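Extracellular ligand-binding receptor (Desulfohalobium retbaense DSM 5692, PDB 5ERE) probably senses small solutes, with a leucine-binding-protein-like domain that holds the oxo acid ketoleucine and a tandem PAS sensor region that holds cytosine. Local coordinates at residues L119-T124 against F325-T330; Q331-L336 against L544-G549; D460-I465 against T485-V490; E476-Q481 against R516-Q521. All blocks are in the same frame, centred on the assembly; numbering follows the deposited sequence.

Interaction 1 (L119-T124 against F325-T330); sequences LAAYLT and FPMLLT
Ala121 and Met327 are the residues through which the two helical segments touch, and the closest CA atoms, those of Ala121 and Leu328, are 7.9 Å apart, a gap that one side chain, Met327, spans to reach the backbone and CB of the other helix. Residues 119-123 belong to the last turns of helix 112-123. The helix is kinked here: the regular bond to the residue four back is missing at Ala121 and Tyr122, and Tyr122 N instead reaches Leu119 O, which Leu123 N also uses. Residues 325-330 are regular helix. Met327 is present as selenomethionine. Its CG stands anti to the backbone N (chi1 -175°), the chain runs on extended, and a bend at the last torsion (68°) turns the methyl group toward Ala121. CE thus lies 4.0 Å from Ala121 CB, while SE sits 3.7 Å from Ala121 O and 4.3 Å from Tyr122 CA. The same carbonyl oxygen accepts a hydrogen bond from Gln331 NE2, one turn further along the second helix. Tyr122 turns its ring to Phe323 and Phe126 and contributes mainly its backbone. With little surface buried, this is a light helix-to-helix contact between the periplasmic-binding-protein fold and the start of the long helix 324-357 that leads into the sensor region.

Interaction 2 (Q331-L336 against L544-G549); sequences QTAQEL and LWTSIG
This is a buried, largely apolar helix-on-sheet contact, in which Ala333 and Leu336 of the long helix 324-357 lie on Thr546 and Ile548 of strand 541-550. The strand belongs to a five-stranded antiparallel sheet whose order, 2-1-5-4-3, is that of a PAS-like domain. Helix and strand segments run almost parallel, with 7° between their directions and their axes 8.6 Å apart. Ala333 lets the backbones approach: its CA is the one nearest to Ile548 CA, at 6.4 Å. Its CB touches Thr546 CG2 at 3.8 Å, and the hydroxyl on the other branch of that threonine is bonded to Glu523. Ile548 divides its two branches between two residues of the helix. CG1 lies between the backbone N and the carbonyl carbon (chi1 48°), which carries CD1 over to Leu336, whereas CG2 rests 3.7 Å from Ala333 O and covers the helix backbone there. Cutting Ile548 back to an alanine is likely to open a gap beside Leu336 and strip the methyl cover from the Ala333 carbonyl. Leu557 of strand 553-561 also packs on both helix residues, and Phe462 reaches Ile548 from helix 461-470. The leucine and isoleucine side chains cross obliquely, with Leu336 CD1 3.6 Å from Ile548 CD1 and Leu336 CB 4.0 Å from the same methyl.

Interaction 3 (D460-I465 against T485-V490); sequences DFFGSI and TTIYDV. With ACY (acetic acid), chain D.
A classic beta bulge, in which Ile487 and Tyr488 both pair with the single residue Val479 of strand 476-480, meets the first turn of helix 461-470 at Phe462 and Gly463. Tyr488 CG stands opposite the backbone N (chi1 171°), which carries the ring over Gly463, whose CA lies 3.7 Å from the ring centroid and 24° off its normal, a CH-pi contact over one face. A side chain at the glycine would collide with Tyr488 CE1, already 3.4 Å from Gly463 CA. Beside it Phe462 CB meets Tyr488 CB at 3.7 Å, and Phe462 CD2 lies equally far from Ile487 CG2. One face of the Phe462 ring receives Phe461 CD2 over its centre. Acetic acid, probably from the crystallisation liquor, occupies the start of the helix: Phe462 N binds OXT and Gly463 N binds O, each at 2.9 Å, and the N-terminal end of the helix would probably favour the ionised, acetate form. Replacing Tyr488 by an alanine would probably uncover Gly463 CA and deprive the bound acid of its neighbour at CD1. Strand 486-488 is an outermost strand of the sheet; Val479 touches both Phe462 and Tyr488, while Leu336 of helix 324-357 packs on Phe462.

Interaction 4 (E476-Q481 against R516-Q521); sequences EIFVLQ and RKMVSQ
Leu480 and Met518 make the tight part of this contact, with Leu480 CD2 only 3.4 Å from CE of Met518, a selenomethionine. That is closer than usual for two methyl groups. Leu480 CB stands 4.0 Å from the same CE, and SE comes to 4.1 Å from Leu480 CD2, the two side chains crossing at about a right angle. The leucine appears somewhat strained, since its first torsion (-112°) lies well away from a staggered position. Met518 starts with CG anti to its carbonyl carbon and then bends at its last torsion (56°), which brings CE round to the strand. Phe478 meets it less closely. Its CE2 is 4.1 Å from Met518 CE, and SE lies 5.3 Å from the ring centroid at an oblique 68° off the normal, a loose Met-aromatic contact. In the fold, this joins the first strand of the PAS-like sheet, 476-480, to the short helix 515-520 that precedes strand 524-528 and lies over one side of the sheet. Trp545 of strand 541-550 also packs on Met518, and Arg556 bonds to the carbonyl oxygens of Met518 and Val519, holding the end of the helix to the sheet. The outer side is different. Ser520 is exposed there, with a weak bond from OG to Lys517 O. Arg516, Lys517 and Gln521 are modelled no further than CB, and the chain just before the helix, residues 502-513, is not modelled, consistent with a mobile outer surface.

Interactions 2, 3 and 4 gather round the five-stranded antiparallel sheet of the PAS-like domain at the C-terminal end, with centres 11 to 13 Å apart, and each touches the other two. Interaction 1 lies at the junction with the periplasmic-binding-protein fold; it shares helix 324-357 with interaction 2, their centres about 13 Å apart, but its centre is about 20 Å from that of interaction 3 and 21 Å from that of interaction 4, and it touches neither. Along the chain interaction 1 closes before the others open, interactions 3 and 4 lie between the two segments of interaction 2, and their own segments alternate. One long helix thus links the ketoleucine-binding part with the sensor, a possible route for a signal.

Interaction 1 (L119-T124 against F325-T330)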
# COMPACT_ATOMS: atom_id res chain seq x y z
N LEU A 119 0.89 6.33 -2.29
CA LEU A 119 1.17 7.75 -2.44
C LEU A 119 0.12 8.60 -1.70
O LEU A 119 0.46 9.65 -1.15
CB LEU A 119 1.23 8.12 -3.93
CG LEU A 119 1.55 9.57 -4.33
CD1 LEU A 119 2.97 9.95 -3.98
CD2 LEU A 119 1.33 9.77 -5.82
N ALA A 120 -1.11 8.11 -1.64
CA ALA A 120 -2.22 8.79 -0.97
C ALA A 120 -1.97 9.03 0.51
O ALA A 120 -2.59 9.91 1.10
CB ALA A 120 -3.53 7.98 -1.13
N ALA A 121 -1.09 8.25 1.13
CA ALA A 121 -0.80 8.46 2.55
C ALA A 121 -0.07 9.76 2.78
O ALA A 121 -0.16 10.35 3.84
CB ALA A 121 0.03 7.31 3.14
N TYR A 122 0.71 10.16 1.78
CA TYR A 122 1.44 11.43 1.83
C TYR A 122 0.53 12.58 1.40
O TYR A 122 0.47 13.61 2.07
CB TYR A 122 2.67 11.35 0.93
CG TYR A 122 3.53 12.58 0.94
CD1 TYR A 122 4.25 12.93 2.08
CD2 TYR A 122 3.66 13.38 -0.19
CE1 TYR A 122 5.06 14.05 2.10
CE2 TYR A 122 4.46 14.52 -0.17
CZ TYR A 122 5.16 14.85 0.98
OH TYR A 122 5.98 15.96 1.04
N LEU A 123 -0.17 12.38 0.29
CA LEU A 123 -0.92 13.46 -0.38
C LEU A 123 -2.11 13.94 0.44
O LEU A 123 -2.65 15.03 0.19
CB LEU A 123 -1.42 13.01 -1.77
CG LEU A 123 -0.42 12.93 -2.92
CD1 LEU A 123 -1.09 12.59 -4.26
CD2 LEU A 123 0.35 14.22 -3.04
N THR A 124 -2.53 13.14 1.41
CA THR A 124 -3.74 13.43 2.14
C THR A 124 -3.56 14.67 3.06
O THR A 124 -4.53 15.27 3.46
CB THR A 124 -4.22 12.16 2.93
OG1 THR A 124 -5.58 12.32 3.35
CG2 THR A 124 -3.32 11.85 4.12
N PHE A 325 7.92 6.56 8.36
CA PHE A 325 7.75 5.53 9.39
C PHE A 325 6.98 6.11 10.57
O PHE A 325 5.98 5.54 10.98
CB PHE A 325 9.12 4.94 9.78
CG PHE A 325 9.84 4.38 8.59
CD1 PHE A 325 9.35 3.24 7.96
CD2 PHE A 325 10.95 5.01 8.04
CE1 PHE A 325 9.96 2.75 6.81
CE2 PHE A 325 11.56 4.50 6.90
CZ PHE A 325 11.06 3.38 6.28
N PRO A 326 7.41 7.29 11.07
CA PRO A 326 6.55 7.91 12.07
C PRO A 326 5.21 8.32 11.51
O PRO A 326 4.21 8.27 12.21
CB PRO A 326 7.37 9.13 12.55
CG PRO A 326 8.48 9.31 11.53
CD PRO A 326 8.75 7.90 11.03
N MSE A 327 5.18 8.75 10.26
CA MSE A 327 3.89 9.05 9.63
C MSE A 327 2.89 7.86 9.65
O MSE A 327 1.72 7.97 10.03
CB MSE A 327 4.13 9.43 8.19
CG MSE A 327 2.87 9.89 7.47
SE MSE A 327 3.13 9.97 5.56
CE MSE A 327 3.32 8.05 5.21
N LEU A 328 3.36 6.71 9.22
CA LEU A 328 2.46 5.56 9.15
C LEU A 328 2.01 5.19 10.56
O LEU A 328 0.84 4.92 10.78
CB LEU A 328 3.15 4.37 8.45
CG LEU A 328 3.28 4.46 6.93
CD1 LEU A 328 4.16 3.30 6.37
CD2 LEU A 328 1.91 4.42 6.27
N LEU A 329 2.90 5.25 11.54
CA LEU A 329 2.48 4.93 12.90
C LEU A 329 1.43 5.92 13.41
O LEU A 329 0.39 5.52 13.94
CB LEU A 329 3.68 4.94 13.84
CG LEU A 329 3.38 4.58 15.30
CD1 LEU A 329 2.76 3.15 15.46
CD2 LEU A 329 4.64 4.69 16.06
N THR A 330 1.70 7.20 13.22
CA THR A 330 0.76 8.23 13.66
C THR A 330 -0.58 8.11 12.99
O THR A 330 -1.61 8.16 13.65
CB THR A 330 1.32 9.66 13.40
OG1 THR A 330 2.57 9.79 14.08
CG2 THR A 330 0.35 10.69 13.92

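Interaction 2 (Q331-L336 against L544-G549)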
# COMPACT_ATOMS: atom_id res chain seq x y z
N GLN A 331 -0.57 7.91 11.68
CA GLN A 331 -1.83 7.76 10.94
C GLN A 331 -2.64 6.57 11.44
O GLN A 331 -3.86 6.59 11.46
CB GLN A 331 -1.54 7.61 9.45
CG GLN A 331 -1.10 8.94 8.80
CD GLN A 331 -0.70 8.79 7.34
OE1 GLN A 331 -0.55 7.67 6.83
NE2 GLN A 331 -0.54 9.92 6.67
N THR A 332 -1.95 5.52 11.87
CA THR A 332 -2.63 4.34 12.38
C THR A 332 -3.16 4.61 13.78
O THR A 332 -4.31 4.28 14.07
CB THR A 332 -1.68 3.11 12.42
OG1 THR A 332 -1.11 2.93 11.12
CG2 THR A 332 -2.40 1.79 12.84
N ALA A 333 -2.31 5.20 14.65
CA ALA A 333 -2.74 5.63 15.98
C ALA A 333 -3.99 6.48 15.89
O ALA A 333 -4.91 6.36 16.70
CB ALA A 333 -1.65 6.43 16.68
N GLN A 334 -4.00 7.38 14.91
CA GLN A 334 -5.12 8.31 14.77
C GLN A 334 -6.39 7.61 14.32
O GLN A 334 -7.48 7.95 14.79
CB GLN A 334 -4.77 9.41 13.77
CG GLN A 334 -3.77 10.38 14.33
CD GLN A 334 -3.31 11.40 13.31
OE1 GLN A 334 -3.69 11.35 12.14
NE2 GLN A 334 -2.47 12.31 13.76
N GLU A 335 -6.29 6.67 13.39
CA GLU A 335 -7.50 5.99 12.97
C GLU A 335 -8.06 5.22 14.15
O GLU A 335 -9.27 5.25 14.39
CB GLU A 335 -7.26 5.07 11.79
CG GLU A 335 -8.53 4.35 11.37
CD GLU A 335 -8.43 3.72 10.00
OE1 GLU A 335 -7.32 3.70 9.45
OE2 GLU A 335 -9.47 3.23 9.47
N LEU A 336 -7.18 4.54 14.90
CA LEU A 336 -7.61 3.78 16.07
C LEU A 336 -8.23 4.67 17.15
O LEU A 336 -9.25 4.32 17.72
CB LEU A 336 -6.44 2.98 16.66
CG LEU A 336 -6.00 1.77 15.81
CD1 LEU A 336 -4.61 1.24 16.21
CD2 LEU A 336 -7.06 0.62 15.80
N LEU A 544 9.45 1.94 16.40
CA LEU A 544 8.76 3.12 16.93
C LEU A 544 7.50 2.70 17.63
O LEU A 544 6.76 1.83 17.11
CB LEU A 544 8.45 4.11 15.81
CG LEU A 544 9.64 4.51 14.93
CD1 LEU A 544 9.13 5.32 13.75
CD2 LEU A 544 10.69 5.28 15.74
N TRP A 545 7.22 3.26 18.79
CA TRP A 545 5.88 3.02 19.38
C TRP A 545 5.21 4.20 20.03
O TRP A 545 5.85 5.17 20.48
CB TRP A 545 5.92 1.87 20.39
CG TRP A 545 6.43 2.19 21.76
CD1 TRP A 545 5.69 2.58 22.84
CD2 TRP A 545 7.77 2.07 22.23
NE1 TRP A 545 6.49 2.73 23.94
CE2 TRP A 545 7.78 2.42 23.59
CE3 TRP A 545 8.97 1.71 21.62
CZ2 TRP A 545 8.94 2.41 24.36
CZ3 TRP A 545 10.13 1.72 22.38
CH2 TRP A 545 10.10 2.07 23.74
N THR A 546 3.88 4.08 20.06
CA THR A 546 3.00 5.02 20.72
C THR A 546 1.92 4.21 21.44
O THR A 546 2.00 2.99 21.54
CB THR A 546 2.39 6.05 19.70
OG1 THR A 546 1.67 7.05 20.41
CG2 THR A 546 1.46 5.40 18.67
N SER A 547 0.92 4.90 21.98
CA SER A 547 -0.13 4.25 22.73
C SER A 547 -1.48 4.75 22.26
O SER A 547 -1.64 5.89 21.84
CB SER A 547 0.04 4.48 24.23
OG SER A 547 1.20 3.85 24.72
N ILE A 548 -2.44 3.83 22.32
CA ILE A 548 -3.84 4.10 22.08
C ILE A 548 -4.70 3.50 23.18
O ILE A 548 -4.37 2.44 23.74
CB ILE A 548 -4.30 3.52 20.74
CG1 ILE A 548 -3.81 2.05 20.64
CG2 ILE A 548 -3.75 4.35 19.60
CD1 ILE A 548 -4.63 1.28 19.82
N GLY A 549 -5.81 4.14 23.50
CA GLY A 549 -6.72 3.58 24.49
C GLY A 549 -7.78 4.53 25.00
O GLY A 549 -7.92 5.65 24.50

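Interaction 3 (D460-I465 against T485-V490)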
# COMPACT_ATOMS: atom_id res chain seq x y z
N ASP A 460 -11.05 -9.74 15.01
CA ASP A 460 -9.95 -9.22 14.20
C ASP A 460 -9.95 -7.68 14.17
O ASP A 460 -9.59 -7.09 13.16
CB ASP A 460 -10.03 -9.74 12.78
CG ASP A 460 -11.26 -9.25 12.05
OD1 ASP A 460 -12.22 -8.86 12.76
OD2 ASP A 460 -11.23 -9.20 10.79
N PHE A 461 -10.36 -7.07 15.28
CA PHE A 461 -10.49 -5.62 15.38
C PHE A 461 -9.19 -4.90 14.96
O PHE A 461 -9.16 -4.10 14.02
CB PHE A 461 -10.89 -5.24 16.83
CG PHE A 461 -10.85 -3.76 17.11
CD1 PHE A 461 -11.87 -2.91 16.65
CD2 PHE A 461 -9.82 -3.21 17.83
CE1 PHE A 461 -11.83 -1.56 16.89
CE2 PHE A 461 -9.77 -1.84 18.07
CZ PHE A 461 -10.77 -1.02 17.61
N PHE A 462 -8.10 -5.17 15.65
CA PHE A 462 -6.89 -4.46 15.33
C PHE A 462 -6.36 -4.79 13.96
O PHE A 462 -6.01 -3.89 13.20
CB PHE A 462 -5.83 -4.75 16.39
CG PHE A 462 -6.04 -4.03 17.68
CD1 PHE A 462 -5.96 -2.65 17.75
CD2 PHE A 462 -6.32 -4.75 18.84
CE1 PHE A 462 -6.16 -1.99 18.95
CE2 PHE A 462 -6.52 -4.10 20.04
CZ PHE A 462 -6.44 -2.71 20.10
N GLY A 463 -6.29 -6.07 13.63
CA GLY A 463 -5.83 -6.51 12.33
C GLY A 463 -6.56 -5.89 11.17
O GLY A 463 -5.95 -5.50 10.18
N SER A 464 -7.89 -5.80 11.27
CA SER A 464 -8.67 -5.27 10.18
C SER A 464 -8.29 -3.79 9.93
O SER A 464 -8.26 -3.32 8.80
CB SER A 464 -10.17 -5.42 10.47
OG SER A 464 -10.61 -4.61 11.56
N ILE A 465 -7.92 -3.09 10.98
CA ILE A 465 -7.56 -1.67 10.82
C ILE A 465 -6.10 -1.57 10.38
O ILE A 465 -5.77 -0.95 9.37
CB ILE A 465 -7.85 -0.91 12.12
CG1 ILE A 465 -9.36 -0.84 12.31
CG2 ILE A 465 -7.22 0.52 12.12
CD1 ILE A 465 -9.84 -0.76 13.72
N THR A 485 1.74 -8.67 26.97
CA THR A 485 1.07 -9.64 26.09
C THR A 485 0.78 -9.09 24.68
O THR A 485 0.23 -8.00 24.51
CB THR A 485 -0.26 -10.12 26.69
OG1 THR A 485 -0.07 -10.47 28.07
CG2 THR A 485 -0.81 -11.31 25.93
N THR A 486 1.16 -9.86 23.67
CA THR A 486 0.85 -9.49 22.30
C THR A 486 -0.63 -9.68 21.99
O THR A 486 -1.15 -10.79 22.07
CB THR A 486 1.69 -10.29 21.31
OG1 THR A 486 3.07 -9.98 21.54
CG2 THR A 486 1.34 -9.96 19.87
N ILE A 487 -1.29 -8.59 21.62
CA ILE A 487 -2.70 -8.61 21.26
C ILE A 487 -2.92 -8.76 19.77
O ILE A 487 -3.83 -9.43 19.35
CB ILE A 487 -3.41 -7.31 21.69
CG1 ILE A 487 -3.44 -7.24 23.20
CG2 ILE A 487 -4.89 -7.28 21.15
CD1 ILE A 487 -3.93 -5.89 23.68
N TYR A 488 -2.13 -8.08 18.98
CA TYR A 488 -2.22 -8.24 17.55
C TYR A 488 -0.81 -8.27 16.96
O TYR A 488 0.06 -7.45 17.29
CB TYR A 488 -3.02 -7.12 16.85
CG TYR A 488 -2.86 -7.27 15.36
CD1 TYR A 488 -3.46 -8.34 14.68
CD2 TYR A 488 -2.04 -6.41 14.64
CE1 TYR A 488 -3.26 -8.53 13.32
CE2 TYR A 488 -1.85 -6.57 13.28
CZ TYR A 488 -2.46 -7.65 12.63
OH TYR A 488 -2.25 -7.86 11.28
N ASP A 489 -0.64 -9.19 16.03
CA ASP A 489 0.56 -9.33 15.22
C ASP A 489 0.14 -9.99 13.92
O ASP A 489 -0.69 -10.87 13.94
CB ASP A 489 1.63 -10.19 15.91
CG ASP A 489 2.93 -10.19 15.16
OD1 ASP A 489 3.03 -10.83 14.10
OD2 ASP A 489 3.82 -9.45 15.58
N VAL A 490 0.71 -9.58 12.80
CA VAL A 490 0.33 -10.14 11.53
C VAL A 490 0.68 -11.65 11.47
O VAL A 490 0.03 -12.43 10.75
CB VAL A 490 1.00 -9.38 10.37
CG1 VAL A 490 2.51 -9.54 10.39
CG2 VAL A 490 0.42 -9.83 9.06
C ACY D . -7.15 -8.39 16.68
O ACY D . -6.91 -8.27 15.44
OXT ACY D . -7.76 -7.54 17.36
CH3 ACY D . -6.68 -9.63 17.41

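Interaction 4 (E476-Q481 against R516-Q521)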
# COMPACT_ATOMS: atom_id res chain seq x y z
N GLU A 476 6.03 -3.57 9.72
CA GLU A 476 4.96 -4.21 10.47
C GLU A 476 4.53 -3.36 11.63
O GLU A 476 5.33 -2.62 12.20
CB GLU A 476 5.40 -5.60 10.97
CG GLU A 476 6.00 -6.46 9.88
CD GLU A 476 6.34 -7.87 10.36
OE1 GLU A 476 6.49 -8.08 11.59
OE2 GLU A 476 6.44 -8.79 9.51
N ILE A 477 3.25 -3.45 11.97
CA ILE A 477 2.71 -2.82 13.17
C ILE A 477 2.09 -3.90 14.06
O ILE A 477 1.29 -4.73 13.58
CB ILE A 477 1.66 -1.75 12.80
CG1 ILE A 477 2.33 -0.61 12.04
CG2 ILE A 477 0.90 -1.24 14.05
CD1 ILE A 477 1.48 0.52 11.70
N PHE A 478 2.42 -3.89 15.35
CA PHE A 478 1.79 -4.81 16.27
C PHE A 478 1.26 -4.05 17.48
O PHE A 478 1.55 -2.88 17.66
CB PHE A 478 2.75 -5.96 16.66
CG PHE A 478 4.03 -5.52 17.32
CD1 PHE A 478 5.11 -5.16 16.55
CD2 PHE A 478 4.15 -5.50 18.71
CE1 PHE A 478 6.33 -4.77 17.17
CE2 PHE A 478 5.36 -5.11 19.33
CZ PHE A 478 6.43 -4.75 18.55
N VAL A 479 0.42 -4.73 18.26
CA VAL A 479 -0.21 -4.18 19.43
C VAL A 479 0.09 -5.01 20.65
O VAL A 479 -0.11 -6.22 20.68
CB VAL A 479 -1.72 -4.06 19.27
CG1 VAL A 479 -2.34 -3.40 20.49
CG2 VAL A 479 -2.02 -3.26 18.04
N LEU A 480 0.59 -4.34 21.68
CA LEU A 480 0.94 -4.99 22.93
C LEU A 480 0.05 -4.47 24.05
O LEU A 480 -0.26 -3.27 24.13
CB LEU A 480 2.40 -4.71 23.31
CG LEU A 480 3.43 -5.82 23.31
CD1 LEU A 480 3.41 -6.55 21.98
CD2 LEU A 480 4.82 -5.21 23.59
N GLN A 481 -0.32 -5.38 24.94
CA GLN A 481 -0.95 -5.04 26.20
C GLN A 481 0.05 -4.48 27.20
O GLN A 481 1.23 -4.74 27.08
CB GLN A 481 -1.58 -6.26 26.80
CG GLN A 481 -2.80 -5.98 27.56
CD GLN A 481 -3.68 -7.18 27.56
OE1 GLN A 481 -4.83 -7.09 27.18
NE2 GLN A 481 -3.14 -8.32 27.98
N ARG A 516 10.98 -4.39 27.53
CA ARG A 516 10.87 -3.86 28.89
C ARG A 516 10.48 -2.39 28.86
O ARG A 516 9.62 -1.95 29.63
CB ARG A 516 12.18 -4.03 29.66
N LYS A 517 11.12 -1.62 27.99
CA LYS A 517 10.84 -0.19 27.89
C LYS A 517 9.41 0.08 27.38
O LYS A 517 8.78 1.07 27.77
CB LYS A 517 11.86 0.48 26.97
N MSE A 518 8.90 -0.79 26.52
CA MSE A 518 7.57 -0.62 25.94
C MSE A 518 6.49 -0.76 27.01
O MSE A 518 5.47 -0.09 26.94
CB MSE A 518 7.31 -1.61 24.83
CG MSE A 518 7.88 -1.21 23.50
SE MSE A 518 7.27 -2.37 22.03
CE MSE A 518 5.32 -2.18 22.23
N VAL A 519 6.72 -1.62 27.99
CA VAL A 519 5.79 -1.74 29.11
C VAL A 519 5.58 -0.41 29.83
O VAL A 519 4.44 -0.02 30.07
CB VAL A 519 6.29 -2.78 30.12
CG1 VAL A 519 5.56 -2.67 31.44
CG2 VAL A 519 6.10 -4.15 29.55
N SER A 520 6.66 0.28 30.17
CA SER A 520 6.58 1.39 31.10
C SER A 520 6.44 2.76 30.46
O SER A 520 6.06 3.71 31.14
CB SER A 520 7.81 1.38 31.99
OG SER A 520 8.97 1.21 31.21
N GLN A 521 6.75 2.88 29.17
CA GLN A 521 6.65 4.18 28.49
C GLN A 521 5.54 4.18 27.42
O GLN A 521 5.37 3.20 26.69
CB GLN A 521 8.00 4.56 27.86